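Local coordinates for aminotransferase, class III (Thermomicrobium roseum, PDB 6IO1), which probably transfers amino groups as a thermostable, (S)-enantioselective omega-transaminase that uses pyridoxal 5'-phosphate as cofactor, at residues M152-I157 against Q230-V235. Residues are numbered along the deposited sequence; the frame is centred on the assembly and turned at random.
With PMP (4'-deoxy-4'-aminopyridoxal-5'-phosphate), chain C.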
# COMPACT_ATOMS: atom_id res chain seq x y z
N MET B 152 -21.30 -7.60 0.98
CA MET B 152 -20.77 -7.50 2.34
C MET B 152 -19.30 -7.89 2.40
O MET B 152 -18.73 -7.91 3.50
CB MET B 152 -21.56 -8.33 3.37
CG MET B 152 -23.06 -8.05 3.38
SD MET B 152 -23.99 -9.15 4.47
CE MET B 152 -23.62 -8.44 6.07
N ALA B 153 -18.67 -8.22 1.28
CA ALA B 153 -17.24 -8.49 1.27
C ALA B 153 -16.45 -7.19 1.35
O ALA B 153 -16.87 -6.15 0.83
CB ALA B 153 -16.85 -9.25 0.00
N TYR B 154 -15.30 -7.25 2.03
CA TYR B 154 -14.39 -6.11 2.12
C TYR B 154 -12.98 -6.59 1.82
O TYR B 154 -12.42 -7.39 2.57
CB TYR B 154 -14.46 -5.44 3.49
CG TYR B 154 -13.62 -4.19 3.56
CD1 TYR B 154 -14.12 -2.98 3.09
CD2 TYR B 154 -12.33 -4.21 4.07
CE1 TYR B 154 -13.35 -1.83 3.14
CE2 TYR B 154 -11.56 -3.07 4.12
CZ TYR B 154 -12.07 -1.88 3.65
OH TYR B 154 -11.31 -0.74 3.71
N HIS B 155 -12.41 -6.10 0.72
CA HIS B 155 -11.08 -6.50 0.29
C HIS B 155 -10.12 -5.32 0.13
O HIS B 155 -9.02 -5.50 -0.41
CB HIS B 155 -11.17 -7.27 -1.03
CG HIS B 155 -12.08 -8.46 -0.98
ND1 HIS B 155 -11.77 -9.61 -0.28
CD2 HIS B 155 -13.30 -8.68 -1.53
CE1 HIS B 155 -12.75 -10.48 -0.41
NE2 HIS B 155 -13.69 -9.94 -1.16
N GLY B 156 -10.50 -4.14 0.59
CA GLY B 156 -9.71 -2.94 0.42
C GLY B 156 -10.46 -1.88 -0.37
O GLY B 156 -11.47 -2.15 -1.02
N ILE B 157 -9.94 -0.66 -0.30
CA ILE B 157 -10.61 0.46 -0.93
C ILE B 157 -9.75 1.11 -2.02
O ILE B 157 -10.03 2.22 -2.46
CB ILE B 157 -11.04 1.51 0.12
CG1 ILE B 157 -9.98 1.67 1.21
CG2 ILE B 157 -12.36 1.11 0.75
CD1 ILE B 157 -8.75 2.45 0.79
N GLN B 230 -16.21 -13.20 6.62
CA GLN B 230 -16.23 -11.78 6.27
C GLN B 230 -16.10 -10.96 7.54
O GLN B 230 -16.81 -11.20 8.52
CB GLN B 230 -17.52 -11.44 5.53
CG GLN B 230 -17.60 -12.04 4.13
CD GLN B 230 -18.99 -11.94 3.53
OE1 GLN B 230 -19.97 -12.43 4.10
NE2 GLN B 230 -19.09 -11.31 2.36
N GLY B 231 -15.19 -9.99 7.53
CA GLY B 231 -14.88 -9.26 8.75
C GLY B 231 -15.48 -7.87 8.83
O GLY B 231 -16.33 -7.61 9.68
N ALA B 232 -15.03 -6.98 7.95
CA ALA B 232 -15.54 -5.61 7.97
C ALA B 232 -17.01 -5.56 7.56
O ALA B 232 -17.75 -4.68 8.01
CB ALA B 232 -14.70 -4.72 7.06
N GLY B 233 -17.44 -6.49 6.70
CA GLY B 233 -18.82 -6.52 6.27
C GLY B 233 -19.81 -6.82 7.37
O GLY B 233 -21.01 -6.55 7.21
N GLY B 234 -19.35 -7.37 8.49
CA GLY B 234 -20.25 -7.63 9.60
C GLY B 234 -20.09 -8.99 10.27
O GLY B 234 -21.07 -9.53 10.79
N VAL B 235 -18.87 -9.53 10.27
CA VAL B 235 -18.55 -10.81 10.89
C VAL B 235 -19.58 -11.84 10.45
O VAL B 235 -20.34 -12.38 11.27
CB VAL B 235 -18.47 -10.70 12.43
CG1 VAL B 235 -17.94 -11.99 13.04
CG2 VAL B 235 -17.58 -9.53 12.82
N1 PMP C . -8.71 -7.33 3.10
C2 PMP C . -9.44 -7.48 4.20
C2A PMP C . -10.07 -8.81 4.47
C3 PMP C . -9.63 -6.41 5.09
O3 PMP C . -10.39 -6.60 6.20
C4 PMP C . -9.04 -5.17 4.81
C4A PMP C . -9.23 -4.01 5.75
N4A PMP C . -9.43 -4.43 7.14
C5 PMP C . -8.27 -5.03 3.65
C6 PMP C . -8.14 -6.14 2.83
C5A PMP C . -7.62 -3.73 3.31
O4P PMP C . -6.28 -3.65 3.90
P PMP C . -5.40 -2.30 3.81
O1P PMP C . -4.09 -2.62 4.51
O2P PMP C . -5.22 -2.02 2.33
O3P PMP C . -6.20 -1.23 4.52
O HOH W 1 -16.27 -8.20 5.10
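M152 and G233 bring the two loops together, their CA atoms 4.5 Å apart, whereas the CA atoms of Y154 and A232 are 6.0 Å apart. No direct hydrogen bond crosses. Instead G233 CA offers a CH...O contact to M152 O at 3.1 Å, and water 1 bridges the same place, donating to M152 O and accepting from G233 N. G233, with no CB, lets M152 O sit close to where a CB would be. Within 230-235 the turn is tied by G231 O, which takes both G234 N and V235 N from one face of its plane.

Q230 reaches across with its chain extended beyond CG and sets NE2 over the face of the M152-A153 peptide, 3.4 Å from M152 C; the amide nitrogen donates to the carbonyl of R151. M152 bends at chi3 (77°), which swings CE round to 3.4 Å from G233 O. Y154 carries CG anti to its own N (chi1 -174°), sending the ring past A232 to the cofactor: Y154 CB rests 3.6 Å from A232 CB, while the CD2-CE2 edge comes over the pyridine face at C4, Y154 CD2 3.5 Å from PMP C4, the ring planes nearly perpendicular. With an alanine in its place, the A232 methyl would probably keep its CB neighbour but lose the ring, opening a gap beside the cofactor.

The carboxylate of E227 ties the two loops together, OE1 bonded to G231 N and OE2 to Y154 N. Both loops follow parallel strands, 146-150 and 221-226, of the central sheet, the usual setting of the pyridoxal-phosphate pocket in fold-type I aminotransferases, to which Y154, H155 and G156 contribute here.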